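PDB 4RHZ: Cry37AA1 from Bacillus thuringiensis, which binds calcium and, with a C2-like fold, probably serves as the smaller partner of the binary insecticidal toxin formed with Cry23Aa1. Local coordinates for residues G77-Y82 and D89-P94; E22-I27 and Q43-K48; H36-W41 and I60-D65. One frame throughout, in Å; residues are numbered along the deposited sequence. Where two conformers were deposited one is given.

Interaction 1 of 3, residues G77-Y82 and D89-P94; sequences GDVKEY and DILAYP. With CA (calcium ion), chain D.
A classic beta bulge interrupts the antiparallel hairpin formed by strands 73-81 and 89-100, and the calcium site lies at the hairpin's loop end. Leu91 and Ala92 both face Val79: Val79 O accepts from both Leu91 N (2.8 Å) and Ala92 N. In return Val79 N donates to Ala92 O at 3.1 Å, nearly straight at 170°. Beyond the bulge the register has moved by one residue, and Glu81 N reaches Asp89 O at 2.7 Å. Val79 CG1, anti to the backbone N (chi1 -178°), lies 3.8 Å from Leu91 CB, while its other branch, CG2, rests near Ala92 CB. A water bridges the strands by donating to both Asp78 OD1 and Ala92 O. Asp89 lends one carboxylate oxygen to the metal, OD1 lying 2.4 Å from the calcium ion; three waters and Glu112 complete the observed shell. Asp89 OD2 accepts a hydrogen bond from Asn14 ND2, which should help fix the carboxylate's rotation. Glu81 OE2 stands 4.5 Å from Asp89 OD2, a proximity of like charges probably eased by the donors each carboxylate has, Asn14 and, on Glu81 OE1, the backbone N of Glu22. Strand 26-30 borders the other edge of strand 73-81, with Ile27 against Val79 and Tyr26 against Asp78 and Pro94.

Interaction 2 of 3, residues E22-I27 and Q43-K48; sequences EPYGYI and QDDWGK
Gly25 and Gln43 form an antiparallel hydrogen-bonded pair with their CA atoms 5.4 Å apart: Gly25 N donates to Gln43 O at 2.7 Å, and Gln43 N returns a straighter bond to Gly25 O at 3.0 Å. Gly25 has a positive phi where the chain turns its corner. Next to this pair the Tyr24 ring and the side chain of Asp45 lie side by side and point the same way. Asp45 CB sits over one ring face, offset toward the rim, 3.7 Å from the centroid and 25° off the ring normal, which makes a CH-pi contact. Beyond it the carboxylate is stacked on the ring with the two planes 20° apart. Asp45 CG is anti to the backbone N (chi1 173°), and this carries the carboxylate along the ring toward its hydroxyl end. The pairing lies where strand 38-43 runs out into the loop leading to strand 55-62, at the edge of the sheet in which 38-43 neighbours 26-30. In that loop Asp45 OD1 accepts from Gly47 N at 2.6 Å, an Asx turn that probably also steadies the carboxylate stacked on Tyr24. Gln43 bends at chi2, its CG 3.6 Å from Pro23 O, while NE2 turns back to Asp44 O in a nearly straight bond of 2.7 Å and lies over the face of the Trp46 ring. Tyr24 OH is hydrogen-bonded to Asp88 OD1, in the loop between strands 73-81 and 89-100.

Interaction 3 of 3, residues H36-W41 and I60-D65; sequences HDFEIW and IKISSD
Phe38 carries its CG between the backbone N and the carbonyl carbon (chi1 50°), turning the ring toward Ile60 and Ile62; in one of the two conformers deposited for Ile60, to which its CD1 distances belong, CG1 is anti to the carbonyl carbon (chi1 -66°) and an extended chi2 of -175° sends CD1 forward to meet the ring. This is packing between the two sheets of a beta sandwich: strand 38-43 is an outermost strand of one four-stranded antiparallel sheet and strand 55-62 an outermost strand of the other, so the contact joins the two layers along one border. The backbones stay apart, with the CA atoms of Ile40 and Ile60 7.9 Å from each other, and no hydrogen bond crosses; the evidence for association is apolar contact alone, burying 150 Å² over both sides. Ile60 CD1 approaches the Phe38 ring at its edge, near the ring plane, 4.0 Å from Phe38 CD1. Ile62 reaches the same ring with its CG2 branch, 4.0 Å from Phe38 CZ, and the two side chains cross at about a right angle. Phe38 spans two residues on the same side of the opposing strand, Ile60 toward CD1 and Ile62 toward CZ. Each strand is tied into its own layer by backbone hydrogen bonds, Phe38 to Ala29 and Ile60 to Ala6. Ile62 packs on Met73 and Ile40 on Phe75, both of strand 73-81. The terminal methyl of Ile60 has a second apolar neighbour in Ile40, whose CG2 lies 3.7 Å from Ile60 CD1, with Glu39 O equally near that methyl.

Interactions 1 and 2 are neighbours in one sheet, their centres 9 Å apart, joined by a probable hydrogen bond of 2.9 Å from Lys80 N to Tyr24 O and by packing of Val79 CG2 on Tyr26 O at 3.5 Å. Interaction 3 lies about 21 Å from the centre of either and across the chain's centre from interaction 1. Trp41 spans part of this gap: its CZ3 is 4.1 Å from Val79 CG2, and its O accepts a probable hydrogen bond from Ile27 N at 2.8 Å. Calcium belongs to interaction 1 through Asp89; the Tyr24 side chain of interaction 2 is about 12 Å from the ion, and interaction 3 is remote from the site.

Interaction 1 of 3, residues G77-Y82 and D89-P94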
loop_
_atom_site.group_PDB
_atom_site.type_symbol
_atom_site.label_atom_id
_atom_site.label_comp_id
_atom_site.label_asym_id
_atom_site.label_seq_id
_atom_site.Cartn_x
_atom_site.Cartn_y
_atom_site.Cartn_z
ATOM N N GLY B 77 -0.809 23.870 3.574
ATOM C CA GLY B 77 0.153 24.487 2.713
ATOM C C GLY B 77 -0.521 25.440 1.763
ATOM O O GLY B 77 -1.713 25.259 1.402
ATOM N N ASP B 78 0.246 26.451 1.373
ATOM C CA ASP B 78 -0.058 27.302 0.250
ATOM C C ASP B 78 1.111 27.096 -0.703
ATOM O O ASP B 78 2.160 27.734 -0.556
ATOM C CB ASP B 78 -0.052 28.798 0.674
ATOM C CG ASP B 78 -0.528 29.725 -0.440
ATOM O OD1 ASP B 78 -0.516 29.366 -1.652
ATOM O OD2 ASP B 78 -1.053 30.799 -0.078
ATOM N N VAL B 79 0.951 26.202 -1.662
ATOM C CA VAL B 79 2.078 25.747 -2.499
ATOM C C VAL B 79 1.675 25.890 -3.945
ATOM O O VAL B 79 0.654 25.368 -4.362
ATOM C CB VAL B 79 2.456 24.269 -2.180
ATOM C CG1 VAL B 79 3.679 23.792 -3.012
ATOM C CG2 VAL B 79 2.713 24.096 -0.688
ATOM N N LYS B 80 2.518 26.588 -4.682
ATOM C CA LYS B 80 2.322 26.883 -6.072
ATOM C C LYS B 80 3.451 26.660 -7.055
ATOM O O LYS B 80 4.653 26.630 -6.799
ATOM C CB LYS B 80 1.867 28.320 -6.260
ATOM C CG LYS B 80 0.544 28.650 -5.716
ATOM C CD LYS B 80 0.245 30.074 -5.884
ATOM C CE LYS B 80 -0.695 30.518 -4.853
ATOM N NZ LYS B 80 -1.464 31.653 -5.283
ATOM N N GLU B 81 2.966 26.519 -8.251
ATOM C CA GLU B 81 3.755 26.520 -9.427
ATOM C C GLU B 81 3.377 27.654 -10.329
ATOM O O GLU B 81 2.137 28.023 -10.667
ATOM C CB GLU B 81 4.025 25.201 -10.091
ATOM C CG GLU B 81 5.483 25.071 -10.368
ATOM C CD GLU B 81 5.826 23.864 -11.169
ATOM O OE1 GLU B 81 6.174 22.846 -10.607
ATOM O OE2 GLU B 81 5.754 23.939 -12.379
ATOM N N TYR B 82 4.534 28.100 -10.802
ATOM C CA TYR B 82 4.885 29.282 -11.538
ATOM C C TYR B 82 4.072 29.459 -12.743
ATOM O O TYR B 82 3.841 28.556 -13.505
ATOM C CB TYR B 82 6.341 29.161 -12.019
ATOM C CG TYR B 82 6.779 27.766 -12.517
ATOM C CD1 TYR B 82 7.222 26.812 -11.627
ATOM C CD2 TYR B 82 6.763 27.422 -13.856
ATOM C CE1 TYR B 82 7.618 25.561 -12.035
ATOM C CE2 TYR B 82 7.177 26.153 -14.273
ATOM C CZ TYR B 82 7.605 25.226 -13.339
ATOM O OH TYR B 82 8.017 23.952 -13.669
ATOM N N ASP B 89 -0.128 27.152 -11.143
ATOM C CA ASP B 89 -0.466 25.825 -10.688
ATOM C C ASP B 89 -0.608 25.832 -9.156
ATOM O O ASP B 89 0.235 26.433 -8.459
ATOM C CB ASP B 89 0.660 24.845 -11.069
ATOM C CG ASP B 89 0.553 24.346 -12.526
ATOM O OD1 ASP B 89 -0.316 24.837 -13.270
ATOM O OD2 ASP B 89 1.327 23.442 -12.931
ATOM N N ILE B 90 -1.653 25.186 -8.631
ATOM C CA ILE B 90 -1.742 25.045 -7.194
ATOM C C ILE B 90 -1.516 23.609 -6.829
ATOM O O ILE B 90 -2.200 22.746 -7.376
ATOM C CB ILE B 90 -3.100 25.635 -6.666
ATOM C CG1 ILE B 90 -3.091 27.170 -6.880
ATOM C CG2 ILE B 90 -3.269 25.350 -5.227
ATOM C CD1 ILE B 90 -4.266 27.643 -7.439
ATOM N N LEU B 91 -0.555 23.354 -5.936
ATOM C CA LEU B 91 -0.236 22.051 -5.385
ATOM C C LEU B 91 -0.885 21.863 -3.993
ATOM O O LEU B 91 -1.040 20.685 -3.546
ATOM C CB LEU B 91 1.284 21.877 -5.213
ATOM C CG LEU B 91 2.196 21.536 -6.430
ATOM C CD1 LEU B 91 1.968 22.554 -7.528
ATOM C CD2 LEU B 91 3.713 21.438 -6.118
ATOM N N ALA B 92 -1.248 22.979 -3.309
ATOM C CA ALA B 92 -1.923 22.902 -1.986
ATOM C C ALA B 92 -2.576 24.255 -1.661
ATOM O O ALA B 92 -1.996 25.301 -1.982
ATOM C CB ALA B 92 -0.968 22.501 -0.870
ATOM N N TYR B 93 -3.769 24.201 -1.075
ATOM C CA TYR B 93 -4.500 25.372 -0.669
ATOM C C TYR B 93 -4.486 25.448 0.844
ATOM O O TYR B 93 -4.617 24.426 1.523
ATOM C CB TYR B 93 -5.943 25.300 -1.104
ATOM C CG TYR B 93 -6.260 25.315 -2.599
ATOM C CD1 TYR B 93 -6.294 24.138 -3.340
ATOM C CD2 TYR B 93 -6.622 26.496 -3.228
ATOM C CE1 TYR B 93 -6.655 24.127 -4.716
ATOM C CE2 TYR B 93 -6.996 26.505 -4.565
ATOM C CZ TYR B 93 -7.029 25.288 -5.308
ATOM O OH TYR B 93 -7.394 25.303 -6.666
ATOM N N PRO B 94 -4.308 26.661 1.384
ATOM C CA PRO B 94 -4.113 26.691 2.819
ATOM C C PRO B 94 -5.411 26.525 3.598
ATOM O O PRO B 94 -5.351 26.310 4.762
ATOM C CB PRO B 94 -3.456 28.073 3.091
ATOM C CG PRO B 94 -3.990 29.013 1.976
ATOM C CD PRO B 94 -4.007 27.963 0.730
HETATM CA CA CA D . -2.013 23.132 -13.441
HETATM O O HOH W 1 -3.031 22.576 2.549
HETATM O O HOH W 2 -2.463 27.949 -2.849
HETATM O O HOH W 3 -1.763 22.168 -11.190
HETATM O O HOH W 4 -3.442 24.507 -13.057
HETATM O O HOH W 5 0.157 21.634 -13.486
#

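Interaction 2 of 3, residues E22-I27 and Q43-K48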
loop_
_atom_site.group_PDB
_atom_site.type_symbol
_atom_site.label_atom_id
_atom_site.label_comp_id
_atom_site.label_asym_id
_atom_site.label_seq_id
_atom_site.Cartn_x
_atom_site.Cartn_y
_atom_site.Cartn_z
ATOM N N GLU B 22 8.744 23.215 -9.397
ATOM C CA GLU B 22 9.396 24.369 -8.806
ATOM C C GLU B 22 8.525 25.020 -7.740
ATOM O O GLU B 22 8.008 26.133 -7.907
ATOM C CB GLU B 22 9.821 25.345 -9.903
ATOM C CG GLU B 22 11.105 24.821 -10.545
ATOM C CD GLU B 22 11.033 24.764 -12.057
ATOM O OE1 GLU B 22 11.294 23.654 -12.599
ATOM O OE2 GLU B 22 10.711 25.819 -12.677
ATOM N N PRO B 23 8.336 24.301 -6.634
ATOM C CA PRO B 23 7.272 24.804 -5.733
ATOM C C PRO B 23 7.712 26.087 -5.014
ATOM O O PRO B 23 8.881 26.171 -4.608
ATOM C CB PRO B 23 7.132 23.663 -4.725
ATOM C CG PRO B 23 8.472 22.983 -4.729
ATOM C CD PRO B 23 8.910 23.025 -6.176
ATOM N N TYR B 24 6.832 27.081 -4.898
ATOM C CA TYR B 24 7.071 28.142 -3.944
ATOM C C TYR B 24 5.862 28.281 -3.024
ATOM O O TYR B 24 4.741 27.932 -3.406
ATOM C CB TYR B 24 7.325 29.486 -4.620
ATOM C CG TYR B 24 6.135 30.071 -5.365
ATOM C CD1 TYR B 24 5.289 30.998 -4.750
ATOM C CD2 TYR B 24 5.878 29.731 -6.709
ATOM C CE1 TYR B 24 4.196 31.564 -5.433
ATOM C CE2 TYR B 24 4.789 30.295 -7.409
ATOM C CZ TYR B 24 3.945 31.190 -6.770
ATOM O OH TYR B 24 2.855 31.746 -7.462
ATOM N N GLY B 25 6.093 28.815 -1.825
ATOM C CA GLY B 25 5.033 29.187 -0.868
ATOM C C GLY B 25 5.498 28.712 0.492
ATOM O O GLY B 25 6.651 28.958 0.855
ATOM N N TYR B 26 4.651 27.967 1.221
ATOM C CA TYR B 26 5.025 27.455 2.529
ATOM C C TYR B 26 4.205 26.210 2.832
ATOM O O TYR B 26 3.151 26.009 2.245
ATOM C CB TYR B 26 4.799 28.560 3.641
ATOM C CG TYR B 26 3.338 28.977 3.817
ATOM C CD1 TYR B 26 2.440 28.181 4.579
ATOM C CD2 TYR B 26 2.837 30.123 3.201
ATOM C CE1 TYR B 26 1.095 28.538 4.722
ATOM C CE2 TYR B 26 1.460 30.523 3.380
ATOM C CZ TYR B 26 0.621 29.693 4.109
ATOM O OH TYR B 26 -0.703 30.005 4.283
ATOM N N ILE B 27 4.676 25.413 3.786
ATOM C CA ILE B 27 3.897 24.377 4.430
ATOM C C ILE B 27 4.134 24.525 5.949
ATOM O O ILE B 27 5.285 24.773 6.431
ATOM C CB ILE B 27 4.299 22.942 3.950
ATOM C CG1 ILE B 27 4.026 22.784 2.425
ATOM C CG2 ILE B 27 3.568 21.810 4.755
ATOM C CD1 ILE B 27 4.916 21.696 1.774
ATOM N N GLN B 43 9.583 28.599 0.576
ATOM C CA GLN B 43 10.402 29.040 -0.536
ATOM C C GLN B 43 9.656 30.186 -1.157
ATOM O O GLN B 43 8.491 30.020 -1.562
ATOM C CB GLN B 43 10.624 27.908 -1.573
ATOM C CG GLN B 43 11.235 28.371 -2.940
ATOM C CD GLN B 43 12.597 29.034 -2.749
ATOM O OE1 GLN B 43 13.568 28.391 -2.306
ATOM N NE2 GLN B 43 12.676 30.333 -3.065
ATOM N N ASP B 44 10.309 31.355 -1.216
ATOM C CA ASP B 44 9.722 32.527 -1.847
ATOM C C ASP B 44 9.673 32.388 -3.342
ATOM O O ASP B 44 10.503 31.706 -3.949
ATOM C CB ASP B 44 10.464 33.792 -1.476
ATOM C CG ASP B 44 10.376 34.099 -0.009
ATOM O OD1 ASP B 44 11.348 34.698 0.454
ATOM O OD2 ASP B 44 9.380 33.726 0.676
ATOM N N ASP B 45 8.665 33.033 -3.910
ATOM C CA ASP B 45 8.407 33.029 -5.337
ATOM C C ASP B 45 9.491 33.802 -6.049
ATOM O O ASP B 45 9.482 35.071 -6.033
ATOM C CB ASP B 45 7.058 33.707 -5.625
ATOM C CG ASP B 45 6.793 33.906 -7.114
ATOM O OD1 ASP B 45 7.605 33.443 -7.960
ATOM O OD2 ASP B 45 5.752 34.545 -7.435
ATOM N N TRP B 46 10.393 33.060 -6.683
ATOM C CA TRP B 46 11.379 33.672 -7.582
ATOM C C TRP B 46 11.043 33.426 -9.052
ATOM O O TRP B 46 11.946 33.491 -9.899
ATOM C CB TRP B 46 12.812 33.159 -7.318
ATOM C CG TRP B 46 13.299 33.380 -5.946
ATOM C CD1 TRP B 46 12.848 34.317 -5.049
ATOM C CD2 TRP B 46 14.347 32.666 -5.291
ATOM N NE1 TRP B 46 13.534 34.200 -3.856
ATOM C CE2 TRP B 46 14.465 33.198 -3.984
ATOM C CE3 TRP B 46 15.186 31.603 -5.669
ATOM C CZ2 TRP B 46 15.416 32.720 -3.062
ATOM C CZ3 TRP B 46 16.113 31.116 -4.745
ATOM C CH2 TRP B 46 16.217 31.674 -3.457
ATOM N N GLY B 47 9.777 33.139 -9.370
ATOM C CA GLY B 47 9.433 32.732 -10.760
ATOM C C GLY B 47 10.487 31.775 -11.372
ATOM O O GLY B 47 10.950 30.818 -10.711
ATOM N N LYS B 48 10.894 32.049 -12.616
ATOM C CA LYS B 48 11.899 31.225 -13.360
ATOM C C LYS B 48 13.168 30.777 -12.581
ATOM O O LYS B 48 13.772 29.753 -12.906
ATOM C CB LYS B 48 12.281 31.893 -14.719
ATOM C CG LYS B 48 12.107 33.449 -14.795
ATOM C CD LYS B 48 13.277 34.211 -14.115
ATOM C CE LYS B 48 12.922 35.671 -13.791
ATOM N NZ LYS B 48 12.784 36.514 -15.031
HETATM O O HOH W 6 6.740 32.011 1.011
#

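Interaction 3 of 3, residues H36-W41 and I60-D65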
loop_
_atom_site.group_PDB
_atom_site.type_symbol
_atom_site.label_atom_id
_atom_site.label_comp_id
_atom_site.label_asym_id
_atom_site.label_seq_id
_atom_site.Cartn_x
_atom_site.Cartn_y
_atom_site.Cartn_z
ATOM N N HIS B 36 -0.782 27.709 16.996
ATOM C CA HIS B 36 0.627 27.403 17.263
ATOM C C HIS B 36 1.249 26.592 16.138
ATOM O O HIS B 36 1.783 25.487 16.347
ATOM C CB HIS B 36 0.779 26.693 18.600
ATOM C CG HIS B 36 0.253 27.504 19.750
ATOM N ND1 HIS B 36 -0.014 26.963 20.991
ATOM C CD2 HIS B 36 -0.051 28.830 19.833
ATOM C CE1 HIS B 36 -0.455 27.918 21.788
ATOM N NE2 HIS B 36 -0.503 29.049 21.097
ATOM N N ASP B 37 1.206 27.162 14.947
ATOM C CA ASP B 37 1.716 26.481 13.808
ATOM C C ASP B 37 3.144 26.929 13.507
ATOM O O ASP B 37 3.600 27.985 13.937
ATOM C CB ASP B 37 0.806 26.695 12.606
ATOM C CG ASP B 37 0.697 28.148 12.238
ATOM O OD1 ASP B 37 0.121 28.459 11.175
ATOM O OD2 ASP B 37 1.190 28.999 13.001
ATOM N N PHE B 38 3.847 26.122 12.733
ATOM C CA PHE B 38 5.231 26.438 12.444
ATOM C C PHE B 38 5.578 25.974 11.048
ATOM O O PHE B 38 4.998 25.007 10.576
ATOM C CB PHE B 38 6.117 25.835 13.528
ATOM C CG PHE B 38 5.866 24.381 13.818
ATOM C CD1 PHE B 38 6.610 23.400 13.171
ATOM C CD2 PHE B 38 4.953 23.989 14.778
ATOM C CE1 PHE B 38 6.433 22.050 13.428
ATOM C CE2 PHE B 38 4.746 22.640 15.081
ATOM C CZ PHE B 38 5.484 21.643 14.372
ATOM N N GLU B 39 6.454 26.688 10.362
ATOM C CA GLU B 39 6.893 26.220 9.058
ATOM C C GLU B 39 7.824 25.042 9.095
ATOM O O GLU B 39 8.751 24.975 9.920
ATOM C CB GLU B 39 7.489 27.282 8.129
ATOM C CG GLU B 39 8.141 28.401 8.771
ATOM C CD GLU B 39 7.129 29.436 9.207
ATOM O OE1 GLU B 39 6.908 29.485 10.453
ATOM O OE2 GLU B 39 6.586 30.170 8.322
ATOM N N ILE B 40 7.512 24.093 8.223
ATOM C CA ILE B 40 8.405 22.977 7.940
ATOM C C ILE B 40 9.029 23.109 6.545
ATOM O O ILE B 40 9.961 22.391 6.208
ATOM C CB ILE B 40 7.696 21.593 8.183
ATOM C CG1 ILE B 40 6.621 21.310 7.117
ATOM C CG2 ILE B 40 7.134 21.583 9.613
ATOM C CD1 ILE B 40 6.082 19.828 7.074
ATOM N N TRP B 41 8.540 24.064 5.764
ATOM C CA TRP B 41 9.109 24.332 4.482
ATOM C C TRP B 41 8.616 25.670 4.003
ATOM O O TRP B 41 7.436 25.983 4.134
ATOM C CB TRP B 41 8.692 23.262 3.451
ATOM C CG TRP B 41 9.093 23.589 2.050
ATOM C CD1 TRP B 41 10.291 23.289 1.460
ATOM C CD2 TRP B 41 8.316 24.289 1.056
ATOM N NE1 TRP B 41 10.322 23.778 0.164
ATOM C CE2 TRP B 41 9.115 24.358 -0.125
ATOM C CE3 TRP B 41 7.018 24.848 1.040
ATOM C CZ2 TRP B 41 8.670 24.982 -1.305
ATOM C CZ3 TRP B 41 6.549 25.432 -0.117
ATOM C CH2 TRP B 41 7.396 25.511 -1.301
ATOM N N ILE B 60 13.386 19.354 13.046
ATOM C CA ILE B 60 12.957 20.516 13.851
ATOM C C ILE B 60 12.813 20.021 15.276
ATOM O O ILE B 60 12.402 18.867 15.513
ATOM C CB ILE B 60 11.519 20.985 13.434
ATOM C CG1 ILE B 60 11.479 21.533 12.028
ATOM C CG2 ILE B 60 11.016 22.112 14.302
ATOM C CD1 ILE B 60 10.129 22.083 11.710
ATOM N N LYS B 61 13.083 20.859 16.258
ATOM C CA LYS B 61 12.818 20.377 17.610
ATOM C C LYS B 61 11.455 20.826 18.066
ATOM O O LYS B 61 11.085 21.984 17.862
ATOM C CB LYS B 61 13.906 20.865 18.530
ATOM C CG LYS B 61 15.095 19.901 18.590
ATOM C CD LYS B 61 16.337 20.518 18.053
ATOM C CE LYS B 61 17.557 19.639 18.399
ATOM N NZ LYS B 61 17.676 19.521 19.898
ATOM N N ILE B 62 10.679 19.922 18.664
ATOM C CA ILE B 62 9.320 20.238 18.991
ATOM C C ILE B 62 8.840 19.602 20.291
ATOM O O ILE B 62 9.430 18.652 20.760
ATOM C CB ILE B 62 8.322 19.848 17.870
ATOM C CG1 ILE B 62 8.189 18.358 17.743
ATOM C CG2 ILE B 62 8.639 20.534 16.511
ATOM C CD1 ILE B 62 7.121 17.977 16.706
ATOM N N SER B 63 7.781 20.147 20.870
ATOM C CA SER B 63 7.172 19.576 22.067
ATOM C C SER B 63 5.734 19.964 22.111
ATOM O O SER B 63 5.303 20.916 21.408
ATOM C CB SER B 63 7.884 20.056 23.339
ATOM O OG SER B 63 7.750 21.470 23.473
ATOM N N SER B 64 5.006 19.244 22.918
ATOM C CA SER B 64 3.620 19.470 23.144
ATOM C C SER B 64 3.356 20.336 24.356
ATOM O O SER B 64 4.236 20.716 25.082
ATOM C CB SER B 64 2.903 18.163 23.275
ATOM O OG SER B 64 3.126 17.596 24.509
ATOM N N ASP B 65 2.090 20.561 24.586
ATOM C CA ASP B 65 1.588 21.375 25.643
ATOM C C ASP B 65 2.036 20.866 26.957
ATOM O O ASP B 65 2.405 21.607 27.816
ATOM C CB ASP B 65 0.147 20.946 25.738
ATOM C CG ASP B 65 -0.769 21.972 25.417
ATOM O OD1 ASP B 65 -1.907 21.632 25.140
ATOM O OD2 ASP B 65 -0.361 23.118 25.433
#